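Local coordinates for B12-binding domain-containing protein (Kitasatospora setae, PDB 6WTE) that binds cobalamin and a [4Fe-4S] cluster and, as the radical SAM methylase TsrM, probably transfers methyl groups by a non-radical route, at residues H336-L341 with P387-A392; A378-P383 with A392-F397. All coordinates share one frame; numbering follows the deposited sequence. Where two conformers were deposited one is given.

From the N terminus, the chain leaves strand 327-335, turns through 336-341, forms helix 357-369, returns along strand 373-380 and then climbs into helix 387-398. Interaction 1 closes the longer loop, bringing 336-341 against the first turns of that helix across 45 intervening residues. Interaction 2 closes a short one, folding the helix back on the strand just before it. Segment 378-383 lies between the two segments of interaction 1 while 392-397 runs on past the second, so the contacts cross. Both share Ala-392; their centres are about 5 Å apart, and His-336 CE1 packs on Cys-393 CB at 3.7 Å. Together they tie strand 373-380, and the turn that follows its parallel neighbour 327-335, to one outer helix.

Interaction 1: residues H336-L341 with P387-A392; sequences HIRPEL and PETVRA
With CG beside the backbone N (chi1 -75°) and a bend at chi2 (-64°), Arg-338 swings its guanidinium across to Glu-388, whose own chain is folded at chi2 to bring the carboxylate back to meet it. In the conformer described here, one of two deposited, the arginine grips the carboxylate end-on, one nitrogen to each oxygen. Arg-338 NH1 reaches Glu-388 OE1 at 3.2 Å in an almost straight bond that lies in the guanidinium plane but meets the oxygen from above the carboxylate; Arg-338 NH2 makes the shorter, more bent bond, 2.7 Å to Glu-388 OE2 on its syn side. The guanidinium and carboxylate planes are 56° apart. Arg-338 NH1 also holds Glu-340 OE2 at 2.8 Å, so one cation joins two acids in a salt-bridge network that would offset their mutual repulsion. The contact joins a loop to an outer helix of the radical SAM core: Arg-338 is the N-cap residue of helix 339-342, and Glu-388 stands in the first turn of helix 387-398. Alongside the salt bridge, Ala-392 CB lies 3.3 Å from Arg-338 NH2, while Thr-389 CG2 meets Leu-341 CD1 at 4.0 Å. The Thr-389 hydroxyl is hydrogen-bonded to Glu-385 OE2 and Thr-386 O; Glu-385 OE2 also takes His-336 NE2. His-336 ND1 accepts the Arg-338 backbone N-H in the ring plane at 3.1 Å, fixing the ring's rotation, with Leu-341 CD2 over one face, displaced toward the rim.

Interaction 2: residues A378-P383 with A392-F397; sequences ALFGMP and ACVDAF
Phe-380 leaves its strand with CG anti to the carbonyl carbon (chi1 -66°), a torsion that carries the ring from CB out toward helix 392-397. CB and CG only bridge the gap; the far rim does the touching. There Phe-380 CE1 lies 3.6 Å from Cys-393 CB, which sits near the ring plane, so the cysteine meets an edge rather than a face. Phe-380 CZ, the tip, reaches Val-394 CG2 at 3.8 Å, and CE2 turns to the same methyl. The sulfur of Cys-393 completes the encounter as a sulfur-aromatic contact, 4.8 Å from SG to the centroid of the Phe-380 ring and 76° off its normal. With SG anti to the backbone N, the cysteine serves two aromatics in different ways: beside the edge of Phe-380, but over the centre of the Phe-397 ring, 3.6 Å above its plane. Ala-378 CB approaches the Phe-397 ring obliquely, 3.6 Å from CE2 of Phe-397, and lies 4.2 Å from Cys-393 SG. Every touching residue is buried, and no hydrogen bond crosses the interface, so apolar packing and sulfur-aromatic contact join the two elements. Strand 378-380 and helix 392-397 run nearly antiparallel, at 169° with axes 10.2 Å apart, as the first two elements of a beta-alpha-beta crossover. The crossover ends in strand 404-412, which pairs parallel with strand 373-380, whose other neighbour in the sheet is strand 327-335.

Interaction 1: residues H336-L341 with P387-A392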
# COMPACT_ATOMS: atom_id res chain seq x y z
N HIS A 336 -3.95 15.04 -10.97
CA HIS A 336 -4.42 16.40 -11.23
C HIS A 336 -4.21 16.73 -12.70
O HIS A 336 -3.70 15.92 -13.48
CB HIS A 336 -3.72 17.43 -10.33
CG HIS A 336 -4.61 18.55 -9.90
ND1 HIS A 336 -4.94 19.60 -10.72
CD2 HIS A 336 -5.26 18.77 -8.73
CE1 HIS A 336 -5.75 20.42 -10.08
NE2 HIS A 336 -5.96 19.94 -8.87
N ILE A 337 -4.57 17.96 -13.06
CA ILE A 337 -4.34 18.46 -14.41
C ILE A 337 -3.58 19.77 -14.43
O ILE A 337 -2.92 20.09 -15.44
CB ILE A 337 -5.67 18.62 -15.17
CG1 ILE A 337 -5.41 18.93 -16.65
CG2 ILE A 337 -6.50 19.72 -14.55
CD1 ILE A 337 -6.65 18.95 -17.52
N ARG A 338 -3.59 20.55 -13.36
CA ARG A 338 -2.98 21.87 -13.38
C ARG A 338 -1.47 21.77 -13.24
O ARG A 338 -0.99 21.19 -12.25
CB ARG A 338 -3.57 22.74 -12.28
CG ARG A 338 -4.98 23.24 -12.57
CD ARG A 338 -4.98 24.16 -13.80
NE ARG A 338 -6.28 24.80 -14.02
CZ ARG A 338 -6.70 25.89 -13.39
NH1 ARG A 338 -5.93 26.47 -12.48
NH2 ARG A 338 -7.89 26.41 -13.67
N PRO A 339 -0.69 22.32 -14.18
CA PRO A 339 0.77 22.26 -14.05
C PRO A 339 1.28 22.93 -12.79
O PRO A 339 2.28 22.48 -12.22
CB PRO A 339 1.26 22.98 -15.32
CG PRO A 339 0.12 22.92 -16.27
CD PRO A 339 -1.13 22.96 -15.43
N GLU A 340 0.62 24.00 -12.33
CA GLU A 340 1.09 24.67 -11.12
C GLU A 340 0.96 23.76 -9.90
O GLU A 340 1.73 23.91 -8.95
CB GLU A 340 0.32 25.98 -10.92
CG GLU A 340 -1.19 25.83 -10.79
CD GLU A 340 -1.93 25.95 -12.12
OE1 GLU A 340 -1.35 25.63 -13.19
OE2 GLU A 340 -3.11 26.38 -12.09
N LEU A 341 0.03 22.81 -9.92
CA LEU A 341 -0.09 21.85 -8.84
C LEU A 341 0.82 20.64 -9.05
O LEU A 341 1.43 20.16 -8.09
CB LEU A 341 -1.54 21.39 -8.70
CG LEU A 341 -2.39 22.27 -7.77
CD1 LEU A 341 -2.61 23.66 -8.33
CD2 LEU A 341 -3.71 21.63 -7.47
N PRO A 387 -10.32 26.51 -4.79
CA PRO A 387 -11.57 25.99 -5.36
C PRO A 387 -11.57 25.98 -6.88
O PRO A 387 -12.13 25.05 -7.47
CB PRO A 387 -12.63 26.95 -4.80
CG PRO A 387 -12.05 27.41 -3.50
CD PRO A 387 -10.57 27.50 -3.73
N GLU A 388 -10.93 26.95 -7.53
CA GLU A 388 -10.95 26.97 -8.99
C GLU A 388 -10.05 25.90 -9.59
O GLU A 388 -10.37 25.37 -10.66
CB GLU A 388 -10.57 28.37 -9.52
CG GLU A 388 -9.09 28.72 -9.48
CD GLU A 388 -8.38 28.48 -10.80
OE1 GLU A 388 -7.25 28.98 -10.97
OE2 GLU A 388 -8.96 27.80 -11.68
N THR A 389 -8.95 25.54 -8.91
CA THR A 389 -8.12 24.45 -9.42
C THR A 389 -8.84 23.11 -9.29
O THR A 389 -8.72 22.25 -10.16
CB THR A 389 -6.77 24.40 -8.71
OG1 THR A 389 -6.95 24.20 -7.30
CG2 THR A 389 -5.97 25.69 -8.95
N VAL A 390 -9.62 22.92 -8.22
CA VAL A 390 -10.40 21.69 -8.08
C VAL A 390 -11.45 21.59 -9.18
O VAL A 390 -11.58 20.55 -9.84
CB VAL A 390 -11.05 21.61 -6.68
CG1 VAL A 390 -11.92 20.36 -6.58
CG2 VAL A 390 -9.99 21.59 -5.61
N ARG A 391 -12.22 22.66 -9.39
CA ARG A 391 -13.26 22.63 -10.42
C ARG A 391 -12.68 22.34 -11.79
O ARG A 391 -13.25 21.56 -12.56
CB ARG A 391 -14.01 23.96 -10.45
CG ARG A 391 -14.83 24.27 -9.23
CD ARG A 391 -15.77 25.44 -9.48
NE ARG A 391 -16.25 26.03 -8.23
CZ ARG A 391 -15.77 27.15 -7.70
NH1 ARG A 391 -14.80 27.81 -8.31
NH2 ARG A 391 -16.27 27.61 -6.56
N ALA A 392 -11.54 22.97 -12.11
CA ALA A 392 -10.92 22.73 -13.41
C ALA A 392 -10.55 21.27 -13.58
O ALA A 392 -10.75 20.69 -14.66
CB ALA A 392 -9.68 23.61 -13.56

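Interaction 2: residues A378-P383 with A392-F397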
# COMPACT_ATOMS: atom_id res chain seq x y z
N ALA A 378 -8.00 11.30 -8.83
CA ALA A 378 -7.57 12.66 -8.56
C ALA A 378 -7.35 12.85 -7.07
O ALA A 378 -8.04 12.25 -6.24
CB ALA A 378 -8.59 13.68 -9.07
N LEU A 379 -6.37 13.69 -6.72
CA LEU A 379 -6.10 14.03 -5.32
C LEU A 379 -6.14 15.54 -5.19
O LEU A 379 -5.41 16.25 -5.89
CB LEU A 379 -4.75 13.48 -4.86
CG LEU A 379 -4.30 13.92 -3.47
CD1 LEU A 379 -5.32 13.55 -2.39
CD2 LEU A 379 -2.93 13.33 -3.15
N PHE A 380 -7.01 16.04 -4.31
CA PHE A 380 -7.18 17.47 -4.12
C PHE A 380 -6.64 17.90 -2.77
O PHE A 380 -6.72 17.16 -1.79
CB PHE A 380 -8.66 17.86 -4.23
CG PHE A 380 -9.23 17.66 -5.60
CD1 PHE A 380 -8.53 18.06 -6.73
CD2 PHE A 380 -10.47 17.04 -5.77
CE1 PHE A 380 -9.05 17.86 -7.99
CE2 PHE A 380 -11.00 16.85 -7.03
CZ PHE A 380 -10.29 17.26 -8.14
N GLY A 381 -6.09 19.12 -2.73
CA GLY A 381 -5.58 19.69 -1.49
C GLY A 381 -4.08 19.80 -1.41
O GLY A 381 -3.57 20.23 -0.36
N MET A 382 -3.34 19.41 -2.45
CA MET A 382 -1.89 19.58 -2.45
C MET A 382 -1.55 21.07 -2.53
O MET A 382 -2.43 21.90 -2.80
CB MET A 382 -1.29 18.79 -3.62
CG MET A 382 -1.34 17.27 -3.43
SD MET A 382 -0.29 16.69 -2.07
CE MET A 382 1.31 16.73 -2.85
N PRO A 383 -0.30 21.44 -2.27
CA PRO A 383 0.06 22.87 -2.27
C PRO A 383 -0.30 23.53 -3.59
O PRO A 383 -0.01 23.02 -4.67
CB PRO A 383 1.57 22.85 -2.03
CG PRO A 383 1.80 21.59 -1.24
CD PRO A 383 0.85 20.60 -1.89
N ALA A 392 -11.54 22.97 -12.11
CA ALA A 392 -10.92 22.73 -13.41
C ALA A 392 -10.55 21.27 -13.58
O ALA A 392 -10.75 20.69 -14.66
CB ALA A 392 -9.68 23.61 -13.56
N CYS A 393 -10.01 20.65 -12.53
CA CYS A 393 -9.66 19.23 -12.60
C CYS A 393 -10.91 18.36 -12.69
O CYS A 393 -10.96 17.43 -13.51
CB CYS A 393 -8.82 18.83 -11.40
SG CYS A 393 -8.28 17.12 -11.46
N VAL A 394 -11.93 18.64 -11.87
CA VAL A 394 -13.17 17.88 -11.94
C VAL A 394 -13.74 17.91 -13.35
O VAL A 394 -14.04 16.86 -13.93
CB VAL A 394 -14.19 18.41 -10.91
CG1 VAL A 394 -15.59 17.88 -11.23
CG2 VAL A 394 -13.78 18.01 -9.50
N ASP A 395 -13.84 19.11 -13.93
CA ASP A 395 -14.44 19.25 -15.26
C ASP A 395 -13.65 18.47 -16.30
O ASP A 395 -14.24 17.78 -17.15
CB ASP A 395 -14.52 20.72 -15.65
CG ASP A 395 -15.60 21.47 -14.88
OD1 ASP A 395 -16.44 20.80 -14.24
OD2 ASP A 395 -15.61 22.71 -14.93
N ALA A 396 -12.33 18.57 -16.27
CA ALA A 396 -11.52 17.90 -17.28
C ALA A 396 -11.53 16.38 -17.08
O ALA A 396 -11.66 15.63 -18.05
CB ALA A 396 -10.09 18.43 -17.24
N PHE A 397 -11.39 15.92 -15.83
CA PHE A 397 -11.39 14.48 -15.57
C PHE A 397 -12.74 13.86 -15.90
O PHE A 397 -12.80 12.78 -16.51
CB PHE A 397 -11.02 14.20 -14.11
CG PHE A 397 -9.55 14.19 -13.84
CD1 PHE A 397 -8.66 14.89 -14.65
CD2 PHE A 397 -9.03 13.47 -12.77
CE1 PHE A 397 -7.29 14.88 -14.37
CE2 PHE A 397 -7.67 13.46 -12.50
CZ PHE A 397 -6.80 14.16 -13.31